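PDB 2OX8: scavenger receptor with C-type lectin type I, which binds the leukocyte cell-surface glycan Lewis x through its C-type lectin carbohydrate-recognition domain. Local coordinates for residues 47-52 and 85-90; 73-78 and 105-110. All coordinates share one frame; numbering follows the deposited sequence.

In the fold
Both contacts lie in the C-type lectin domain and interlock along the chain, since residues 73-78 fall between the two segments of interaction 1. Interaction 1 is partly buried and sets helix 46-55 against the long irregular loop before strand 106-109; the aliphatic part of Q49 lies against the Y85 phenol and its amide against that of N87, polar residues meeting largely through carbon atoms. Interaction 2 is buried, an indole packed on the main chain at D105-C106 and on the A107 methyl, where strand 106-109 begins. The two touch: I52 packs on L109, and W88 brings CH2 to W75 and to the methyl of A107. Each carries a zinc ligand, E48 and D105 respectively, at different sites; neither zinc is the link between its two segments.

Interaction 1. Residues 47-52 and 85-90; sequences EEQQWI and YKNWKA. With ZN (zinc ion), chain F.
Of residues 47-52, Q49 is the one that meets 85-90, its aliphatic part against Y85 and its amide against N87. One position earlier, E48 turns elsewhere: its extended chain carries OE1 to the zinc ion at 2.0 Å, a site shared with F42 O and E129. OE1 also accepts a hydrogen bond from Y17 OH, while OE2 is held by N44 N, so both oxygens of this buried carboxylate are engaged. At Q49, CG stands anti to the backbone N; this chi1 of 170° sets CG beside the Y85 hydroxyl, and the bend at chi2 (67°) swings the amide toward N87. Q49 CG lies 3.4 Å from Y85 OH, and Q49 CB is 3.7 Å from Y85 CE2, an oblique approach to the ring. The Q49 and N87 side chains cross nearly at right angles, their amide planes 42° apart, with Q49 CD 3.4 Å from N87 ND2. Farther along, I52 leaves the loop for L109 of strand 106-109. Helix and loop thus meet at Y85 by van der Waals contact, while a hydrogen bond from W115 NE1 to OE1, the side-chain carbonyl of the buried Q49, fixes the amide that faces N87.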
ATOM      1  N   GLU A  47      -6.673  13.470  -2.142  1.00 25.84           N
ATOM      2  CA  GLU A  47      -5.756  14.142  -3.056  1.00 24.68           C
ATOM      3  C   GLU A  47      -4.519  13.303  -3.290  1.00 24.13           C
ATOM      4  O   GLU A  47      -4.030  13.232  -4.417  1.00 27.43           O
ATOM      5  CB  GLU A  47      -5.315  15.514  -2.530  1.00 27.01           C
ATOM      6  CG  GLU A  47      -6.412  16.555  -2.365  1.00 33.96           C
ATOM      7  CD  GLU A  47      -7.049  16.529  -0.974  1.00 40.21           C
ATOM      8  OE1 GLU A  47      -7.917  15.660  -0.716  1.00 40.03           O
ATOM      9  OE2 GLU A  47      -6.665  17.380  -0.133  1.00 43.82           O
ATOM     10  N   GLU A  48      -3.997  12.683  -2.232  1.00 20.00           N
ATOM     11  CA  GLU A  48      -2.816  11.846  -2.369  1.00 17.30           C
ATOM     12  C   GLU A  48      -3.221  10.627  -3.197  1.00 16.42           C
ATOM     13  O   GLU A  48      -2.560  10.283  -4.172  1.00 18.25           O
ATOM     14  CB  GLU A  48      -2.276  11.418  -0.989  1.00 13.81           C
ATOM     15  CG  GLU A  48      -0.995  10.572  -1.048  1.00 14.65           C
ATOM     16  CD  GLU A  48      -0.499  10.111   0.327  1.00 14.80           C
ATOM     17  OE1 GLU A  48       0.597   9.524   0.423  1.00 14.93           O
ATOM     18  OE2 GLU A  48      -1.200  10.325   1.319  1.00 15.22           O
ATOM     19  N   GLN A  49      -4.324   9.995  -2.817  1.00 17.33           N
ATOM     20  CA  GLN A  49      -4.832   8.825  -3.538  1.00 19.81           C
ATOM     21  C   GLN A  49      -5.035   9.124  -5.028  1.00 18.72           C
ATOM     22  O   GLN A  49      -4.729   8.294  -5.871  1.00 19.12           O
ATOM     23  CB  GLN A  49      -6.149   8.343  -2.908  1.00 18.72           C
ATOM     24  CG  GLN A  49      -6.900   7.292  -3.699  1.00 18.64           C
ATOM     25  CD  GLN A  49      -6.180   5.970  -3.777  1.00 21.85           C
ATOM     26  OE1 GLN A  49      -5.993   5.289  -2.765  1.00 22.54           O
ATOM     27  NE2 GLN A  49      -5.766   5.591  -4.988  1.00 22.70           N
ATOM     28  N   GLN A  50      -5.533  10.307  -5.359  1.00 19.13           N
ATOM     29  CA  GLN A  50      -5.723  10.649  -6.769  1.00 22.29           C
ATOM     30  C   GLN A  50      -4.388  10.828  -7.496  1.00 21.74           C
ATOM     31  O   GLN A  50      -4.292  10.557  -8.687  1.00 21.46           O
ATOM     32  CB  GLN A  50      -6.567  11.924  -6.910  1.00 22.10           C
ATOM     33  CG  GLN A  50      -7.952  11.793  -6.266  1.00 26.11           C
ATOM     34  CD  GLN A  50      -8.835  13.023  -6.466  1.00 26.24           C
ATOM     35  OE1 GLN A  50      -8.426  14.156  -6.185  1.00 24.93           O
ATOM     36  NE2 GLN A  50     -10.057  12.797  -6.945  1.00 23.64           N
ATOM     37  N   TRP A  51      -3.361  11.283  -6.775  1.00 21.83           N
ATOM     38  CA  TRP A  51      -2.040  11.495  -7.365  1.00 21.76           C
ATOM     39  C   TRP A  51      -1.351  10.165  -7.601  1.00 22.18           C
ATOM     40  O   TRP A  51      -0.777   9.925  -8.660  1.00 20.13           O
ATOM     41  CB  TRP A  51      -1.163  12.326  -6.441  1.00 21.83           C
ATOM     42  CG  TRP A  51       0.222  12.501  -6.964  1.00 23.88           C
ATOM     43  CD1 TRP A  51       0.620  13.358  -7.942  1.00 24.31           C
ATOM     44  CD2 TRP A  51       1.401  11.774  -6.563  1.00 26.15           C
ATOM     45  NE1 TRP A  51       1.970  13.219  -8.182  1.00 24.22           N
ATOM     46  CE2 TRP A  51       2.476  12.253  -7.352  1.00 25.45           C
ATOM     47  CE3 TRP A  51       1.653  10.767  -5.619  1.00 22.46           C
ATOM     48  CZ2 TRP A  51       3.787  11.757  -7.227  1.00 22.05           C
ATOM     49  CZ3 TRP A  51       2.959  10.275  -5.498  1.00 23.65           C
ATOM     50  CH2 TRP A  51       4.006  10.773  -6.301  1.00 21.46           C
ATOM     51  N   ILE A  52      -1.410   9.305  -6.589  1.00 22.67           N
ATOM     52  CA  ILE A  52      -0.794   7.995  -6.668  1.00 22.20           C
ATOM     53  C   ILE A  52      -1.297   7.237  -7.889  1.00 25.02           C
ATOM     54  O   ILE A  52      -0.517   6.578  -8.579  1.00 25.08           O
ATOM     55  CB  ILE A  52      -1.060   7.207  -5.375  1.00 19.64           C
ATOM     56  CG1 ILE A  52      -0.130   7.727  -4.280  1.00 19.03           C
ATOM     57  CG2 ILE A  52      -0.856   5.721  -5.599  1.00 17.25           C
ATOM     58  CD1 ILE A  52      -0.359   7.107  -2.902  1.00 19.30           C
ATOM     59  N   TYR A  85      -9.393   8.326   6.000  1.00 27.20           N
ATOM     60  CA  TYR A  85      -9.629   8.185   4.558  1.00 23.95           C
ATOM     61  C   TYR A  85      -9.612   6.713   4.156  1.00 22.36           C
ATOM     62  O   TYR A  85      -8.757   5.950   4.603  1.00 22.27           O
ATOM     63  CB  TYR A  85      -8.548   8.902   3.742  1.00 24.22           C
ATOM     64  CG  TYR A  85      -8.752   8.762   2.250  1.00 24.53           C
ATOM     65  CD1 TYR A  85      -9.793   9.447   1.611  1.00 27.14           C
ATOM     66  CD2 TYR A  85      -7.977   7.884   1.489  1.00 24.32           C
ATOM     67  CE1 TYR A  85     -10.067   9.261   0.263  1.00 25.85           C
ATOM     68  CE2 TYR A  85      -8.244   7.682   0.123  1.00 25.23           C
ATOM     69  CZ  TYR A  85      -9.298   8.375  -0.478  1.00 26.71           C
ATOM     70  OH  TYR A  85      -9.638   8.164  -1.795  1.00 24.26           O
ATOM     71  N   LYS A  86     -10.549   6.319   3.301  1.00 20.47           N
ATOM     72  CA  LYS A  86     -10.628   4.930   2.873  1.00 20.08           C
ATOM     73  C   LYS A  86     -10.996   4.785   1.406  1.00 19.53           C
ATOM     74  O   LYS A  86     -11.890   5.473   0.918  1.00 15.60           O
ATOM     75  CB  LYS A  86     -11.648   4.182   3.720  1.00 19.44           C
ATOM     76  CG  LYS A  86     -11.340   4.201   5.193  1.00 20.94           C
ATOM     77  CD  LYS A  86     -12.310   3.325   5.939  1.00 25.27           C
ATOM     78  CE  LYS A  86     -11.983   3.296   7.412  1.00 27.02           C
ATOM     79  NZ  LYS A  86     -12.874   2.342   8.119  1.00 32.85           N
ATOM     80  N   ASN A  87     -10.298   3.885   0.709  1.00 18.96           N
ATOM     81  CA  ASN A  87     -10.570   3.655  -0.705  1.00 19.18           C
ATOM     82  C   ASN A  87     -10.680   2.160  -1.007  1.00 20.68           C
ATOM     83  O   ASN A  87     -10.121   1.654  -1.982  1.00 22.40           O
ATOM     84  CB  ASN A  87      -9.474   4.282  -1.551  1.00 17.98           C
ATOM     85  CG  ASN A  87      -9.831   4.325  -3.016  1.00 21.14           C
ATOM     86  OD1 ASN A  87     -10.931   4.750  -3.381  1.00 21.22           O
ATOM     87  ND2 ASN A  87      -8.903   3.895  -3.870  1.00 19.20           N
ATOM     88  N   TRP A  88     -11.421   1.454  -0.171  1.00 20.17           N
ATOM     89  CA  TRP A  88     -11.594   0.023  -0.347  1.00 22.75           C
ATOM     90  C   TRP A  88     -12.486  -0.385  -1.526  1.00 23.76           C
ATOM     91  O   TRP A  88     -13.485   0.263  -1.831  1.00 22.04           O
ATOM     92  CB  TRP A  88     -12.175  -0.578   0.930  1.00 21.08           C
ATOM     93  CG  TRP A  88     -11.252  -0.564   2.076  1.00 18.24           C
ATOM     94  CD1 TRP A  88     -11.356   0.195   3.190  1.00 16.82           C
ATOM     95  CD2 TRP A  88     -10.133  -1.436   2.281  1.00 19.51           C
ATOM     96  NE1 TRP A  88     -10.383  -0.153   4.089  1.00 18.73           N
ATOM     97  CE2 TRP A  88      -9.617  -1.155   3.558  1.00 16.01           C
ATOM     98  CE3 TRP A  88      -9.520  -2.435   1.503  1.00 20.59           C
ATOM     99  CZ2 TRP A  88      -8.519  -1.832   4.093  1.00 15.99           C
ATOM    100  CZ3 TRP A  88      -8.423  -3.111   2.034  1.00 19.41           C
ATOM    101  CH2 TRP A  88      -7.935  -2.804   3.323  1.00 17.44           C
ATOM    102  N   LYS A  89     -12.118  -1.481  -2.173  1.00 27.32           N
ATOM    103  CA  LYS A  89     -12.900  -2.000  -3.279  1.00 31.66           C
ATOM    104  C   LYS A  89     -14.263  -2.414  -2.711  1.00 33.24           C
ATOM    105  O   LYS A  89     -14.447  -2.453  -1.495  1.00 31.27           O
ATOM    106  CB  LYS A  89     -12.198  -3.214  -3.899  1.00 33.56           C
ATOM    107  CG  LYS A  89     -12.843  -3.726  -5.175  1.00 34.31           C
ATOM    108  CD  LYS A  89     -11.953  -4.766  -5.831  1.00 38.38           C
ATOM    109  CE  LYS A  89     -12.591  -5.328  -7.097  1.00 40.14           C
ATOM    110  NZ  LYS A  89     -11.762  -6.398  -7.722  1.00 40.33           N
ATOM    111  N   ALA A  90     -15.191  -2.731  -3.611  1.00 34.76           N
ATOM    112  CA  ALA A  90     -16.567  -3.131  -3.297  1.00 35.50           C
ATOM    113  C   ALA A  90     -16.888  -3.873  -1.993  1.00 35.18           C
ATOM    114  O   ALA A  90     -17.661  -3.376  -1.173  1.00 37.21           O
ATOM    115  CB  ALA A  90     -17.137  -3.919  -4.474  1.00 36.41           C
TER
HETATM  116 ZN    ZN F   2       1.324   9.051   2.202  1.00 22.90          ZN

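Interaction 2. Residues 73-78 and 105-110; sequences NEWKWL and DCAGLI. With ZN (zinc ion), chain H.
The six-membered ring of W75 reaches over to D105, C106 and A107, where strand 106-109 begins, and meets them with its outer carbons, CH2 and CZ3. CH2 comes 3.7 Å from D105 C and 4.1 Å from C106 N, while CZ3 lies 3.8 Å from the methyl carbon of A107; all three partners approach the indole obliquely. The backbone N of A107 instead sits at the ring edge and in its plane, 3.8 Å from CZ3. With CG of W75 anti to its carbonyl carbon (chi1 -67°), the indole leaves its own backbone to bridge the gap to the strand. A107 points its CB toward this ring and also touches L66, and its backbone pairs with I64 and L66 of strand 62-67. D105 offers W75 its main chain, leaving its carboxylate for metal: OD1 binds the zinc ion at 1.8 Å, together with D68, E72 and H100, whose imidazole also meets the W75 ring. C106 points away from W75, and its SG forms the disulfide with C120 SG. The cluster of D68, E72, D105 and H100 is consistent with the auxiliary cation site of the C-type lectin long-loop region, occupied here by zinc, and W75 packs beside it.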
ATOM      1  N   ASN A  73      -9.051  -7.876  11.474  1.00 47.21           N
ATOM      2  CA  ASN A  73     -10.100  -6.909  11.141  1.00 45.94           C
ATOM      3  C   ASN A  73      -9.864  -5.490  11.643  1.00 44.31           C
ATOM      4  O   ASN A  73     -10.708  -4.617  11.442  1.00 42.91           O
ATOM      5  CB  ASN A  73     -11.458  -7.391  11.644  1.00 47.57           C
ATOM      6  CG  ASN A  73     -11.726  -8.832  11.291  1.00 50.05           C
ATOM      7  OD1 ASN A  73     -11.516  -9.255  10.152  1.00 51.58           O
ATOM      8  ND2 ASN A  73     -12.202  -9.601  12.270  1.00 51.19           N
ATOM      9  N   GLU A  74      -8.729  -5.264  12.303  1.00 42.76           N
ATOM     10  CA  GLU A  74      -8.376  -3.934  12.819  1.00 42.47           C
ATOM     11  C   GLU A  74      -7.250  -3.409  11.911  1.00 39.85           C
ATOM     12  O   GLU A  74      -6.068  -3.410  12.285  1.00 40.20           O
ATOM     13  CB  GLU A  74      -7.914  -4.057  14.287  1.00 45.29           C
ATOM     14  CG  GLU A  74      -7.836  -2.748  15.095  1.00 49.70           C
ATOM     15  CD  GLU A  74      -7.508  -2.989  16.578  1.00 53.01           C
ATOM     16  OE1 GLU A  74      -7.082  -2.042  17.286  1.00 53.03           O
ATOM     17  OE2 GLU A  74      -7.687  -4.137  17.039  1.00 55.78           O
ATOM     18  N   TRP A  75      -7.632  -2.971  10.710  1.00 35.34           N
ATOM     19  CA  TRP A  75      -6.675  -2.492   9.714  1.00 31.85           C
ATOM     20  C   TRP A  75      -5.976  -1.219  10.114  1.00 30.62           C
ATOM     21  O   TRP A  75      -6.615  -0.247  10.518  1.00 30.87           O
ATOM     22  CB  TRP A  75      -7.355  -2.335   8.335  1.00 28.36           C
ATOM     23  CG  TRP A  75      -7.759  -3.672   7.778  1.00 24.17           C
ATOM     24  CD1 TRP A  75      -8.758  -4.480   8.254  1.00 24.14           C
ATOM     25  CD2 TRP A  75      -7.036  -4.461   6.817  1.00 22.57           C
ATOM     26  NE1 TRP A  75      -8.684  -5.720   7.672  1.00 23.37           N
ATOM     27  CE2 TRP A  75      -7.642  -5.740   6.786  1.00 19.44           C
ATOM     28  CE3 TRP A  75      -5.933  -4.212   5.985  1.00 21.30           C
ATOM     29  CZ2 TRP A  75      -7.183  -6.769   5.962  1.00 17.81           C
ATOM     30  CZ3 TRP A  75      -5.475  -5.239   5.162  1.00 20.88           C
ATOM     31  CH2 TRP A  75      -6.101  -6.504   5.159  1.00 21.13           C
ATOM     32  N   LYS A  76      -4.650  -1.243   9.998  1.00 29.13           N
ATOM     33  CA  LYS A  76      -3.811  -0.105  10.352  1.00 27.14           C
ATOM     34  C   LYS A  76      -2.625   0.079   9.416  1.00 25.54           C
ATOM     35  O   LYS A  76      -2.139  -0.869   8.793  1.00 24.16           O
ATOM     36  CB  LYS A  76      -3.250  -0.275  11.765  1.00 29.59           C
ATOM     37  CG  LYS A  76      -4.250  -0.282  12.897  1.00 29.26           C
ATOM     38  CD  LYS A  76      -3.500  -0.561  14.182  1.00 32.50           C
ATOM     39  CE  LYS A  76      -4.412  -0.762  15.377  1.00 34.24           C
ATOM     40  NZ  LYS A  76      -3.645  -1.448  16.460  1.00 36.93           N
ATOM     41  N   TRP A  77      -2.155   1.317   9.337  1.00 24.40           N
ATOM     42  CA  TRP A  77      -0.998   1.642   8.528  1.00 21.95           C
ATOM     43  C   TRP A  77       0.182   1.198   9.384  1.00 21.73           C
ATOM     44  O   TRP A  77       0.069   1.197  10.611  1.00 24.68           O
ATOM     45  CB  TRP A  77      -0.941   3.143   8.290  1.00 22.41           C
ATOM     46  CG  TRP A  77      -2.050   3.656   7.452  1.00 23.26           C
ATOM     47  CD1 TRP A  77      -3.037   4.510   7.837  1.00 26.00           C
ATOM     48  CD2 TRP A  77      -2.260   3.399   6.056  1.00 22.90           C
ATOM     49  NE1 TRP A  77      -3.850   4.808   6.766  1.00 26.94           N
ATOM     50  CE2 TRP A  77      -3.396   4.139   5.663  1.00 21.79           C
ATOM     51  CE3 TRP A  77      -1.597   2.618   5.102  1.00 23.44           C
ATOM     52  CZ2 TRP A  77      -3.887   4.122   4.358  1.00 21.86           C
ATOM     53  CZ3 TRP A  77      -2.088   2.601   3.799  1.00 23.95           C
ATOM     54  CH2 TRP A  77      -3.222   3.349   3.442  1.00 22.80           C
ATOM     55  N   LEU A  78       1.301   0.825   8.765  1.00 19.25           N
ATOM     56  CA  LEU A  78       2.466   0.355   9.521  1.00 19.81           C
ATOM     57  C   LEU A  78       2.920   1.260  10.689  1.00 20.21           C
ATOM     58  O   LEU A  78       3.792   0.876  11.464  1.00 21.54           O
ATOM     59  CB  LEU A  78       3.656   0.135   8.579  1.00 16.65           C
ATOM     60  CG  LEU A  78       3.469  -0.856   7.440  1.00 15.58           C
ATOM     61  CD1 LEU A  78       4.631  -0.739   6.475  1.00 11.01           C
ATOM     62  CD2 LEU A  78       3.337  -2.257   7.980  1.00 14.44           C
ATOM     63  N   ASP A 105      -3.934 -10.765   4.804  1.00 40.84           N
ATOM     64  CA  ASP A 105      -3.926  -9.709   5.801  1.00 38.05           C
ATOM     65  C   ASP A 105      -3.045  -8.540   5.364  1.00 38.91           C
ATOM     66  O   ASP A 105      -2.667  -7.696   6.175  1.00 40.10           O
ATOM     67  CB  ASP A 105      -3.441 -10.307   7.124  1.00 33.93           C
ATOM     68  CG  ASP A 105      -4.200 -11.590   7.500  1.00 29.46           C
ATOM     69  OD1 ASP A 105      -5.372 -11.492   7.888  1.00 17.45           O
ATOM     70  OD2 ASP A 105      -3.625 -12.699   7.388  1.00 29.38           O
ATOM     71  N   CYS A 106      -2.737  -8.494   4.069  1.00 39.27           N
ATOM     72  CA  CYS A 106      -1.897  -7.445   3.495  1.00 38.53           C
ATOM     73  C   CYS A 106      -2.605  -6.758   2.329  1.00 36.64           C
ATOM     74  O   CYS A 106      -2.944  -7.404   1.338  1.00 36.63           O
ATOM     75  CB  CYS A 106      -0.574  -8.044   3.011  1.00 41.68           C
ATOM     76  SG  CYS A 106       0.427  -8.794   4.339  1.00 47.72           S
ATOM     77  N   ALA A 107      -2.817  -5.449   2.443  1.00 33.63           N
ATOM     78  CA  ALA A 107      -3.494  -4.700   1.391  1.00 31.32           C
ATOM     79  C   ALA A 107      -2.589  -4.214   0.243  1.00 29.44           C
ATOM     80  O   ALA A 107      -1.376  -4.060   0.386  1.00 27.04           O
ATOM     81  CB  ALA A 107      -4.241  -3.514   2.001  1.00 31.75           C
ATOM     82  N   GLY A 108      -3.218  -3.985  -0.902  1.00 27.58           N
ATOM     83  CA  GLY A 108      -2.522  -3.517  -2.075  1.00 26.17           C
ATOM     84  C   GLY A 108      -3.485  -2.685  -2.900  1.00 27.86           C
ATOM     85  O   GLY A 108      -4.705  -2.880  -2.847  1.00 25.28           O
ATOM     86  N   LEU A 109      -2.926  -1.747  -3.654  1.00 27.48           N
ATOM     87  CA  LEU A 109      -3.691  -0.851  -4.501  1.00 29.88           C
ATOM     88  C   LEU A 109      -3.779  -1.527  -5.858  1.00 31.66           C
ATOM     89  O   LEU A 109      -2.824  -2.176  -6.285  1.00 33.30           O
ATOM     90  CB  LEU A 109      -2.929   0.469  -4.627  1.00 31.68           C
ATOM     91  CG  LEU A 109      -3.541   1.810  -5.038  1.00 32.16           C
ATOM     92  CD1 LEU A 109      -2.399   2.777  -5.322  1.00 29.81           C
ATOM     93  CD2 LEU A 109      -4.398   1.672  -6.275  1.00 35.86           C
ATOM     94  N   ILE A 110      -4.915  -1.403  -6.532  1.00 32.31           N
ATOM     95  CA  ILE A 110      -5.049  -2.001  -7.860  1.00 33.99           C
ATOM     96  C   ILE A 110      -5.240  -0.909  -8.898  1.00 34.76           C
ATOM     97  O   ILE A 110      -5.590   0.220  -8.560  1.00 35.72           O
ATOM     98  CB  ILE A 110      -6.255  -2.961  -7.954  1.00 32.82           C
ATOM     99  CG1 ILE A 110      -7.557  -2.185  -7.732  1.00 30.35           C
ATOM    100  CG2 ILE A 110      -6.081  -4.098  -6.964  1.00 31.76           C
ATOM    101  CD1 ILE A 110      -8.793  -3.051  -7.633  1.00 29.81           C
TER
HETATM  102 ZN    ZN H   4      -6.569 -10.321   8.417  1.00 34.38          ZN